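Local structure of putative cyclohexadienyl dehydrogenase and ADH prephenate dehydrogenase (Rhizobium meliloti, 4WJI) at residues 99-104 with 179-184; 117-122 with 156-161; 147-152 with 172-177. The protein probably catalyses the oxidative decarboxylation of prephenate to 4-hydroxyphenylpyruvate with a nicotinamide cofactor in tyrosine biosynthesis, and binds NADP and tyrosine. One frame throughout, in Å; residues are numbered along the deposited sequence.

Contact 1: 99-104 with 179-184; sequences STKGSV and HHDKVL. With NAP (NADP nicotinamide-adenine-dinucleotide phosphate), chain B; TYR (tyrosine), chain C.
Asp-181 joins helix 177-203 to the start of helix 102-108 through a fork of hydrogen bonds. Its OD1 takes the backbone N-H of Lys-101, at the N-cap position, on the syn lone pair (N to OD1 2.9 Å). OD2 meets Gly-102 N, also at 2.9 Å and on the syn side, about 20° out of the carboxylate plane. The torsion that sets CG of Asp-181 anti to its own carbonyl carbon (chi1 -70°) swings both oxygens towards these amides. Glycine suits position 102, since a CB there would clash with OD2. His-180 ND1 donates to OD1 from the anti side (2.8 Å), and water 1 bridges OD2 to Ser-103 N.

Packing round the His-180 imidazole is apolar on both faces. CG of Lys-101 sits over the middle of one in a CH-pi contact, 3.5 Å from the ring centroid, while Leu-184 CD2 lies towards the rim of the other. The edge is polar: Ser-99 O approaches in plane, 3.6 Å from CE1 of His-180. The bent lysine chain carries NZ away from the imidazole to a salt bridge with Asp-96.

Ligand contacts fall to Ser-99, whose OG shares hydrogen bonds with NADP O2D (2.6 Å) and with the hydroxyl of the bound tyrosine (2.7 Å).

Two amides, an imidazole and a water thus hold both Asp-181 oxygens in place. The ND1 bond is likely to keep the His-180 ring in the orientation in which NE2 bonds to His-122, a residue of the tyrosine pocket; Asp-181 is thus placed as a further shell.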
loop_
_atom_site.group_PDB
_atom_site.type_symbol
_atom_site.label_atom_id
_atom_site.label_comp_id
_atom_site.label_asym_id
_atom_site.label_seq_id
_atom_site.Cartn_x
_atom_site.Cartn_y
_atom_site.Cartn_z
ATOM N N SER A 99 -18.448 3.518 7.467
ATOM C CA SER A 99 -17.345 2.635 7.707
ATOM C C SER A 99 -17.347 1.944 9.084
ATOM O O SER A 99 -16.551 1.031 9.331
ATOM C CB SER A 99 -16.040 3.414 7.492
ATOM O OG SER A 99 -15.919 3.861 6.143
ATOM N N THR A 100 -18.170 2.460 9.984
ATOM C CA THR A 100 -18.523 1.871 11.269
ATOM C C THR A 100 -20.030 1.578 11.261
ATOM O O THR A 100 -20.782 2.220 10.529
ATOM C CB THR A 100 -18.149 2.779 12.477
ATOM O OG1 THR A 100 -19.015 3.896 12.515
ATOM C CG2 THR A 100 -16.758 3.290 12.360
ATOM N N LYS A 101 -20.468 0.606 12.063
ATOM C CA LYS A 101 -21.904 0.273 12.086
ATOM C C LYS A 101 -22.553 0.379 13.473
ATOM O O LYS A 101 -23.689 0.788 13.592
ATOM C CB LYS A 101 -22.126 -1.112 11.469
ATOM C CG LYS A 101 -21.819 -1.224 9.961
ATOM C CD LYS A 101 -22.987 -0.999 9.016
ATOM C CE LYS A 101 -23.536 0.385 9.001
ATOM N NZ LYS A 101 -22.707 1.439 8.415
ATOM N N GLY A 102 -21.868 -0.076 14.529
ATOM C CA GLY A 102 -22.472 -0.036 15.869
ATOM C C GLY A 102 -22.867 1.365 16.254
ATOM O O GLY A 102 -23.973 1.618 16.774
ATOM N N SER A 103 -21.963 2.299 16.005
ATOM C CA SER A 103 -22.202 3.697 16.311
ATOM C C SER A 103 -23.331 4.284 15.500
ATOM O O SER A 103 -24.166 5.035 16.025
ATOM C CB SER A 103 -20.960 4.578 16.139
ATOM O OG SER A 103 -20.591 4.704 14.758
ATOM N N VAL A 104 -23.345 3.957 14.213
ATOM C CA VAL A 104 -24.351 4.495 13.330
ATOM C C VAL A 104 -25.729 4.019 13.763
ATOM O O VAL A 104 -26.697 4.815 13.817
ATOM C CB VAL A 104 -24.038 4.105 11.870
ATOM C CG1 VAL A 104 -25.165 4.544 10.965
ATOM C CG2 VAL A 104 -22.713 4.749 11.417
ATOM N N HIS A 179 -19.708 -7.600 15.344
ATOM C CA HIS A 179 -18.749 -8.396 14.574
ATOM C C HIS A 179 -18.195 -7.603 13.397
ATOM O O HIS A 179 -16.977 -7.616 13.137
ATOM C CB HIS A 179 -19.345 -9.708 14.124
ATOM C CG HIS A 179 -18.375 -10.626 13.458
ATOM N ND1 HIS A 179 -17.274 -11.144 14.096
ATOM C CD2 HIS A 179 -18.323 -11.086 12.189
ATOM C CE1 HIS A 179 -16.593 -11.899 13.253
ATOM N NE2 HIS A 179 -17.213 -11.881 12.089
ATOM N N HIS A 180 -19.068 -6.879 12.684
ATOM C CA HIS A 180 -18.600 -5.955 11.630
ATOM C C HIS A 180 -17.495 -5.041 12.114
ATOM O O HIS A 180 -16.479 -4.857 11.460
ATOM C CB HIS A 180 -19.752 -5.144 11.049
ATOM C CG HIS A 180 -19.308 -3.989 10.187
ATOM N ND1 HIS A 180 -18.822 -2.822 10.706
ATOM C CD2 HIS A 180 -19.249 -3.854 8.839
ATOM C CE1 HIS A 180 -18.486 -2.003 9.712
ATOM N NE2 HIS A 180 -18.721 -2.614 8.572
ATOM N N ASP A 181 -17.710 -4.410 13.259
ATOM C CA ASP A 181 -16.794 -3.440 13.773
ATOM C C ASP A 181 -15.431 -4.061 14.174
ATOM O O ASP A 181 -14.388 -3.426 13.978
ATOM C CB ASP A 181 -17.438 -2.617 14.900
ATOM C CG ASP A 181 -18.558 -1.643 14.383
ATOM O OD1 ASP A 181 -18.713 -1.452 13.140
ATOM O OD2 ASP A 181 -19.282 -1.060 15.250
ATOM N N LYS A 182 -15.444 -5.328 14.614
ATOM C CA LYS A 182 -14.188 -6.037 14.903
ATOM C C LYS A 182 -13.450 -6.357 13.594
ATOM O O LYS A 182 -12.222 -6.145 13.473
ATOM C CB LYS A 182 -14.446 -7.328 15.662
ATOM C CG LYS A 182 -13.209 -8.010 16.195
ATOM N N VAL A 183 -14.174 -6.917 12.632
ATOM C CA VAL A 183 -13.598 -7.276 11.335
ATOM C C VAL A 183 -12.998 -6.024 10.665
ATOM O O VAL A 183 -11.832 -6.019 10.205
ATOM C CB VAL A 183 -14.631 -7.946 10.417
ATOM C CG1 VAL A 183 -14.061 -8.178 9.019
ATOM C CG2 VAL A 183 -15.083 -9.305 10.980
ATOM N N LEU A 184 -13.765 -4.934 10.616
ATOM C CA LEU A 184 -13.261 -3.729 9.950
ATOM C C LEU A 184 -12.104 -3.065 10.705
ATOM O O LEU A 184 -11.262 -2.407 10.093
ATOM C CB LEU A 184 -14.371 -2.754 9.555
ATOM C CG LEU A 184 -15.080 -3.068 8.233
ATOM C CD1 LEU A 184 -14.190 -2.783 7.063
ATOM C CD2 LEU A 184 -15.650 -4.485 8.107
HETATM P PA NAP B . -16.856 12.506 0.967
HETATM O O1A NAP B . -16.473 12.244 -0.439
HETATM O O2A NAP B . -16.056 13.415 1.838
HETATM O O5B NAP B . -18.359 13.071 0.964
HETATM C C5B NAP B . -18.923 13.603 2.156
HETATM C C4B NAP B . -20.398 13.963 1.985
HETATM O O4B NAP B . -20.949 14.193 3.277
HETATM C C3B NAP B . -20.603 15.265 1.231
HETATM O O3B NAP B . -21.878 15.296 0.610
HETATM C C2B NAP B . -20.625 16.293 2.331
HETATM O O2B NAP B . -21.389 17.417 1.991
HETATM C C1B NAP B . -21.340 15.547 3.424
HETATM N N9A NAP B . -21.100 15.988 4.825
HETATM C C8A NAP B . -19.939 16.166 5.436
HETATM N N7A NAP B . -20.047 16.500 6.696
HETATM C C5A NAP B . -21.389 16.552 6.922
HETATM C C6A NAP B . -22.156 16.863 8.063
HETATM N N6A NAP B . -21.569 17.190 9.230
HETATM N N1A NAP B . -23.466 16.792 7.946
HETATM C C2A NAP B . -24.009 16.457 6.788
HETATM N N3A NAP B . -23.380 16.164 5.666
HETATM C C4A NAP B . -22.059 16.228 5.766
HETATM O O3 NAP B . -17.070 11.130 1.759
HETATM P PN NAP B . -17.294 9.616 1.299
HETATM O O1N NAP B . -15.974 9.096 1.030
HETATM O O2N NAP B . -18.338 9.526 0.280
HETATM O O5D NAP B . -17.775 8.933 2.680
HETATM C C5D NAP B . -19.120 8.926 3.089
HETATM C C4D NAP B . -19.340 7.735 4.019
HETATM O O4D NAP B . -18.931 6.564 3.344
HETATM C C3D NAP B . -18.522 7.787 5.273
HETATM O O3D NAP B . -19.300 7.341 6.371
HETATM C C2D NAP B . -17.368 6.847 5.019
HETATM O O2D NAP B . -16.910 6.301 6.229
HETATM C C1D NAP B . -18.079 5.800 4.163
HETATM N N1N NAP B . -17.228 5.069 3.211
HETATM C C2N NAP B . -16.193 5.668 2.618
HETATM C C3N NAP B . -15.393 4.989 1.731
HETATM C C7N NAP B . -14.190 5.597 1.049
HETATM O O7N NAP B . -13.365 4.868 0.568
HETATM N N7N NAP B . -14.105 6.908 1.011
HETATM C C4N NAP B . -15.700 3.681 1.460
HETATM C C5N NAP B . -16.785 3.105 2.066
HETATM C C6N NAP B . -17.537 3.801 2.973
HETATM P P2B NAP B . -20.702 18.824 1.620
HETATM O O1X NAP B . -19.595 18.520 0.666
HETATM O O2X NAP B . -21.828 19.598 0.995
HETATM O O3X NAP B . -20.159 19.468 2.881
HETATM N N TYR C . -10.625 4.230 0.714
HETATM C CA TYR C . -9.929 2.920 0.825
HETATM C C TYR C . -8.911 2.796 -0.277
HETATM O O TYR C . -8.773 3.749 -1.038
HETATM C CB TYR C . -10.927 1.757 0.772
HETATM C CG TYR C . -11.997 1.775 1.857
HETATM C CD1 TYR C . -11.880 2.545 3.015
HETATM C CD2 TYR C . -13.132 1.023 1.702
HETATM C CE1 TYR C . -12.872 2.548 3.981
HETATM C CE2 TYR C . -14.117 0.978 2.657
HETATM C CZ TYR C . -14.014 1.748 3.786
HETATM O OH TYR C . -15.017 1.771 4.720
HETATM O OXT TYR C . -8.259 1.729 -0.369
HETATM O O HOH W 1 -19.141 1.623 15.664
#

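Contact 2: 117-122 with 156-161; sequences HFVPGH and EAVARL. With TYR (tyrosine), chain C.
Val-119 packs against Ala-157, Val-158 and Leu-161 of helix 155-167, with more of its surface buried than any other residue here. Its CG1, set anti to the backbone N (chi1 -172°), lies alongside Leu-161, the two side chains running past each other in opposite directions. The approach of CG1 to CD2 of Leu-161, at 3.4 Å, is tighter than ordinary carbon contact. The same CD2 also touches the carbonyl oxygen of Val-119. The other branch, CG2, faces Ala-157 CB at 4.2 Å.

Ala-157 suits its place because a lone methyl lets the helix come close to the strand. That methyl also lies 3.6 Å from CB of His-117 and comes obliquely at the imidazole. Leu-161, a helical turn further on, has the length to reach back over the strand.

In the tyrosine pocket, NE2 of His-122 and OH of the bound tyrosine share a hydrogen bond of 2.5 Å, OH lying near the ring plane. With an alanine here, that hydroxyl would probably lose one of its partners and His-180 NE2 the ND1 it bonds to. A helix packed through apolar side chains on a strand of a mainly parallel sheet is the alpha/beta layering of this Rossmann-type nucleotide-binding domain.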
loop_
_atom_site.group_PDB
_atom_site.type_symbol
_atom_site.label_atom_id
_atom_site.label_comp_id
_atom_site.label_asym_id
_atom_site.label_seq_id
_atom_site.Cartn_x
_atom_site.Cartn_y
_atom_site.Cartn_z
ATOM N N HIS A 117 -38.069 1.132 7.620
ATOM C CA HIS A 117 -37.141 0.008 7.722
ATOM C C HIS A 117 -35.686 0.482 7.669
ATOM O O HIS A 117 -35.220 1.023 6.671
ATOM C CB HIS A 117 -37.352 -0.976 6.569
ATOM C CG HIS A 117 -38.775 -1.362 6.357
ATOM N ND1 HIS A 117 -39.502 -2.014 7.321
ATOM C CD2 HIS A 117 -39.614 -1.154 5.314
ATOM C CE1 HIS A 117 -40.731 -2.217 6.868
ATOM N NE2 HIS A 117 -40.825 -1.711 5.649
ATOM N N PHE A 118 -34.938 0.206 8.705
ATOM C CA PHE A 118 -33.543 0.676 8.823
ATOM C C PHE A 118 -32.627 -0.499 8.548
ATOM O O PHE A 118 -32.571 -1.438 9.376
ATOM C CB PHE A 118 -33.340 1.219 10.258
ATOM C CG PHE A 118 -31.979 1.755 10.543
ATOM C CD1 PHE A 118 -31.236 2.435 9.574
ATOM C CD2 PHE A 118 -31.448 1.632 11.805
ATOM C CE1 PHE A 118 -29.967 2.957 9.857
ATOM C CE2 PHE A 118 -30.205 2.171 12.110
ATOM C CZ PHE A 118 -29.453 2.823 11.125
ATOM N N VAL A 119 -31.902 -0.451 7.431
ATOM C CA VAL A 119 -31.015 -1.545 7.014
ATOM C C VAL A 119 -29.633 -0.986 6.761
ATOM O O VAL A 119 -29.361 -0.507 5.674
ATOM C CB VAL A 119 -31.499 -2.254 5.731
ATOM C CG1 VAL A 119 -30.637 -3.498 5.497
ATOM C CG2 VAL A 119 -32.983 -2.613 5.850
ATOM N N PRO A 120 -28.789 -0.974 7.775
ATOM C CA PRO A 120 -27.454 -0.390 7.655
ATOM C C PRO A 120 -26.574 -1.174 6.687
ATOM O O PRO A 120 -26.682 -2.354 6.618
ATOM C CB PRO A 120 -26.898 -0.480 9.080
ATOM C CG PRO A 120 -28.078 -0.640 9.962
ATOM C CD PRO A 120 -29.051 -1.450 9.144
ATOM N N GLY A 121 -25.710 -0.490 5.967
ATOM C CA GLY A 121 -24.860 -1.109 4.991
ATOM C C GLY A 121 -23.451 -0.539 5.074
ATOM O O GLY A 121 -23.166 0.476 5.738
ATOM N N HIS A 122 -22.569 -1.259 4.427
ATOM C CA HIS A 122 -21.193 -0.814 4.237
ATOM C C HIS A 122 -20.590 -1.395 2.956
ATOM O O HIS A 122 -20.252 -2.534 2.951
ATOM C CB HIS A 122 -20.338 -1.219 5.445
ATOM C CG HIS A 122 -18.924 -0.742 5.383
ATOM N ND1 HIS A 122 -17.968 -1.156 6.281
ATOM C CD2 HIS A 122 -18.318 0.152 4.569
ATOM C CE1 HIS A 122 -16.830 -0.559 5.999
ATOM N NE2 HIS A 122 -17.007 0.231 4.960
ATOM N N GLU A 156 -38.198 -8.405 3.842
ATOM C CA GLU A 156 -38.372 -7.946 2.472
ATOM C C GLU A 156 -37.529 -6.693 2.220
ATOM O O GLU A 156 -36.934 -6.580 1.149
ATOM C CB GLU A 156 -39.833 -7.713 2.121
ATOM C CG GLU A 156 -40.095 -7.679 0.610
ATOM C CD GLU A 156 -40.410 -6.310 0.072
ATOM O OE1 GLU A 156 -40.583 -5.376 0.885
ATOM O OE2 GLU A 156 -40.502 -6.176 -1.171
ATOM N N ALA A 157 -37.456 -5.798 3.187
ATOM C CA ALA A 157 -36.585 -4.627 3.088
ATOM C C ALA A 157 -35.106 -5.058 2.915
ATOM O O ALA A 157 -34.387 -4.538 2.053
ATOM C CB ALA A 157 -36.781 -3.707 4.305
ATOM N N VAL A 158 -34.675 -6.040 3.702
ATOM C CA VAL A 158 -33.299 -6.523 3.613
ATOM C C VAL A 158 -33.075 -7.111 2.200
ATOM O O VAL A 158 -32.087 -6.837 1.574
ATOM C CB VAL A 158 -32.955 -7.548 4.727
ATOM C CG1 VAL A 158 -31.551 -8.001 4.579
ATOM C CG2 VAL A 158 -33.154 -6.941 6.104
ATOM N N ALA A 159 -33.993 -7.933 1.715
ATOM C CA ALA A 159 -33.891 -8.510 0.383
ATOM C C ALA A 159 -33.827 -7.459 -0.709
ATOM O O ALA A 159 -33.087 -7.624 -1.673
ATOM C CB ALA A 159 -35.069 -9.447 0.120
ATOM N N ARG A 160 -34.598 -6.381 -0.591
ATOM C CA ARG A 160 -34.520 -5.329 -1.609
ATOM C C ARG A 160 -33.160 -4.623 -1.621
ATOM O O ARG A 160 -32.645 -4.268 -2.688
ATOM C CB ARG A 160 -35.628 -4.296 -1.448
ATOM C CG ARG A 160 -37.023 -4.836 -1.746
ATOM C CD ARG A 160 -38.074 -3.758 -1.570
ATOM N NE ARG A 160 -38.102 -2.828 -2.709
ATOM C CZ ARG A 160 -38.882 -1.738 -2.759
ATOM N NH1 ARG A 160 -39.585 -1.391 -1.688
ATOM N NH2 ARG A 160 -38.919 -0.969 -3.852
ATOM N N LEU A 161 -32.603 -4.415 -0.443
ATOM C CA LEU A 161 -31.264 -3.800 -0.339
ATOM C C LEU A 161 -30.184 -4.762 -0.848
ATOM O O LEU A 161 -29.251 -4.343 -1.564
ATOM C CB LEU A 161 -30.997 -3.308 1.063
ATOM C CG LEU A 161 -29.836 -2.345 1.166
ATOM C CD1 LEU A 161 -29.978 -1.076 0.335
ATOM C CD2 LEU A 161 -29.588 -1.984 2.618
HETATM N N TYR C . -10.625 4.230 0.714
HETATM C CA TYR C . -9.929 2.920 0.825
HETATM C C TYR C . -8.911 2.796 -0.277
HETATM O O TYR C . -8.773 3.749 -1.038
HETATM C CB TYR C . -10.927 1.757 0.772
HETATM C CG TYR C . -11.997 1.775 1.857
HETATM C CD1 TYR C . -11.880 2.545 3.015
HETATM C CD2 TYR C . -13.132 1.023 1.702
HETATM C CE1 TYR C . -12.872 2.548 3.981
HETATM C CE2 TYR C . -14.117 0.978 2.657
HETATM C CZ TYR C . -14.014 1.748 3.786
HETATM O OH TYR C . -15.017 1.771 4.720
HETATM O OXT TYR C . -8.259 1.729 -0.369
#

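Contact 3: 147-152 with 172-177; sequences LTPPAG and VDEMDP
CG of the Pro-149 ring comes within 4.2 Å of OE1 of Glu-174, and the two side chains cross at about a right angle. The other carboxylate oxygen, OE2, has its salt bridge with Arg-162. A second proline ring, that of Pro-177, sets its CG against CB of Thr-148. These rings flank the end of a parallel strand pair, 144-147 with 171-174, which helix 155-167 connects as a beta-alpha-beta crossover.

The pairing is the parallel bridge of Leu-147 with Glu-174. Leu-147 N donates to Asp-173 O at 2.9 Å, and Met-175 N returns a bond of 3.0 Å to Leu-147 O. The latter oxygen also receives the CA-H of Glu-174, 3.2 Å from CA.

Leu-147 and Glu-174 share the sheet face that looks to helix 155-167. There Leu-147 CD1 meets CG1 of Val-172 at 3.9 Å, a fit for branched apolar residues under a helix. Asp-173 points away from Leu-147; its OD2 forms a salt bridge with Lys-215 and a hydrogen bond with Tyr-216 OH, both of the second subunit. Selenomethionine Met-175 also packs on that tyrosine.

Thr-148 continues the contact past the strand end. Its chi1 of 68° leaves CG2 turned to the carbonyl oxygen of Met-175, which lies 3.3 Å from CB of Thr-148. That oxygen is also bound by water 2, which donates to it and, at 2.8 Å, to Pro-149 O.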
loop_
_atom_site.group_PDB
_atom_site.type_symbol
_atom_site.label_atom_id
_atom_site.label_comp_id
_atom_site.label_asym_id
_atom_site.label_seq_id
_atom_site.Cartn_x
_atom_site.Cartn_y
_atom_site.Cartn_z
ATOM N N LEU A 147 -24.208 -5.905 5.012
ATOM C CA LEU A 147 -25.410 -5.389 5.683
ATOM C C LEU A 147 -25.468 -5.841 7.117
ATOM O O LEU A 147 -25.080 -6.971 7.428
ATOM C CB LEU A 147 -26.665 -5.844 4.947
ATOM C CG LEU A 147 -26.782 -5.549 3.455
ATOM C CD1 LEU A 147 -28.102 -6.065 2.862
ATOM C CD2 LEU A 147 -26.581 -4.067 3.195
ATOM N N THR A 148 -25.967 -4.968 8.000
ATOM C CA THR A 148 -26.004 -5.325 9.436
ATOM C C THR A 148 -27.429 -5.022 10.016
ATOM O O THR A 148 -27.593 -4.165 10.883
ATOM C CB THR A 148 -24.874 -4.641 10.261
ATOM O OG1 THR A 148 -25.095 -3.226 10.318
ATOM C CG2 THR A 148 -23.540 -4.873 9.667
ATOM N N PRO A 149 -28.486 -5.701 9.487
ATOM C CA PRO A 149 -29.843 -5.414 9.988
ATOM C C PRO A 149 -30.017 -5.804 11.447
ATOM O O PRO A 149 -29.666 -6.904 11.821
ATOM C CB PRO A 149 -30.745 -6.293 9.129
ATOM C CG PRO A 149 -29.876 -7.198 8.382
ATOM C CD PRO A 149 -28.459 -6.810 8.520
ATOM N N PRO A 150 -30.566 -4.903 12.261
ATOM C CA PRO A 150 -30.887 -5.294 13.635
ATOM C C PRO A 150 -31.940 -6.430 13.656
ATOM O O PRO A 150 -32.674 -6.646 12.729
ATOM C CB PRO A 150 -31.404 -3.989 14.251
ATOM C CG PRO A 150 -30.754 -2.902 13.462
ATOM C CD PRO A 150 -30.645 -3.441 12.060
ATOM N N ALA A 151 -31.958 -7.172 14.744
ATOM C CA ALA A 151 -32.920 -8.242 14.943
ATOM C C ALA A 151 -34.331 -7.708 14.741
ATOM O O ALA A 151 -34.652 -6.657 15.224
ATOM C CB ALA A 151 -32.770 -8.766 16.367
ATOM N N GLY A 152 -35.157 -8.436 14.010
ATOM C CA GLY A 152 -36.538 -8.068 13.765
ATOM C C GLY A 152 -36.742 -7.121 12.585
ATOM O O GLY A 152 -37.841 -6.735 12.312
ATOM N N VAL A 172 -22.912 -9.702 -1.397
ATOM C CA VAL A 172 -23.461 -9.231 -0.146
ATOM C C VAL A 172 -23.404 -10.277 0.978
ATOM O O VAL A 172 -23.772 -11.404 0.778
ATOM C CB VAL A 172 -24.910 -8.809 -0.371
ATOM C CG1 VAL A 172 -25.514 -8.327 0.926
ATOM C CG2 VAL A 172 -24.973 -7.700 -1.401
ATOM N N ASP A 173 -22.944 -9.860 2.144
ATOM C CA ASP A 173 -22.942 -10.666 3.355
ATOM C C ASP A 173 -23.696 -9.914 4.434
ATOM O O ASP A 173 -23.689 -8.722 4.459
ATOM C CB ASP A 173 -21.529 -10.844 3.903
ATOM C CG ASP A 173 -20.832 -12.049 3.382
ATOM O OD1 ASP A 173 -21.489 -12.983 2.975
ATOM O OD2 ASP A 173 -19.571 -12.056 3.373
ATOM N N GLU A 174 -24.320 -10.631 5.337
ATOM C CA GLU A 174 -24.978 -10.047 6.501
ATOM C C GLU A 174 -24.249 -10.455 7.759
ATOM O O GLU A 174 -23.839 -11.598 7.873
ATOM C CB GLU A 174 -26.422 -10.537 6.593
ATOM C CG GLU A 174 -27.225 -10.254 5.345
ATOM C CD GLU A 174 -28.648 -10.800 5.384
ATOM O OE1 GLU A 174 -29.273 -10.847 6.468
ATOM O OE2 GLU A 174 -29.134 -11.136 4.297
HETATM N N MSE A 175 -24.108 -9.536 8.693
HETATM C CA MSE A 175 -23.532 -9.854 9.988
HETATM C C MSE A 175 -24.018 -8.939 11.068
HETATM O O MSE A 175 -24.623 -7.933 10.818
HETATM C CB MSE A 175 -22.000 -9.941 9.995
HETATM C CG MSE A 175 -21.381 -8.586 9.734
HETATM SE SE MSE A 175 -19.418 -8.726 9.389
HETATM C CE MSE A 175 -19.460 -9.686 7.710
ATOM N N ASP A 176 -23.731 -9.322 12.301
ATOM C CA ASP A 176 -24.030 -8.501 13.461
ATOM C C ASP A 176 -23.142 -7.245 13.452
ATOM O O ASP A 176 -21.986 -7.308 13.063
ATOM C CB ASP A 176 -23.833 -9.358 14.745
ATOM C CG ASP A 176 -23.363 -8.564 15.985
ATOM O OD1 ASP A 176 -24.178 -7.912 16.697
ATOM O OD2 ASP A 176 -22.161 -8.648 16.294
ATOM N N PRO A 177 -23.682 -6.109 13.949
ATOM C CA PRO A 177 -22.840 -4.889 13.922
ATOM C C PRO A 177 -21.557 -4.954 14.740
ATOM O O PRO A 177 -20.550 -4.367 14.311
ATOM C CB PRO A 177 -23.736 -3.799 14.507
ATOM C CG PRO A 177 -25.105 -4.291 14.432
ATOM C CD PRO A 177 -25.069 -5.792 14.396
HETATM O O HOH W 2 -27.315 -8.449 11.638
#

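The three contacts form a continuous path from the edge strand 171-174 to the tyrosine and NADP site. Contacts 2 and 3 have centres about 9 Å apart and share the sheet: Pro-120 O is 3.0 Å from Thr-148 N, and Leu-161 CD2 packs on Leu-147 CD2. Contact 3 leads straight into helix 177-203 of contact 1, about 11 Å away between centres, with Met-175 SE lying 3.7 Å from His-180 CA. Contact 2 joins contact 1 at the pocket, where His-122 ND1 and His-180 NE2 lie 2.8 Å apart and Lys-101 NZ reaches Gly-121 O. Contacts 1 and 2 touch the tyrosine directly; in contact 3 the Thr-148 side chain is about 12 Å from it.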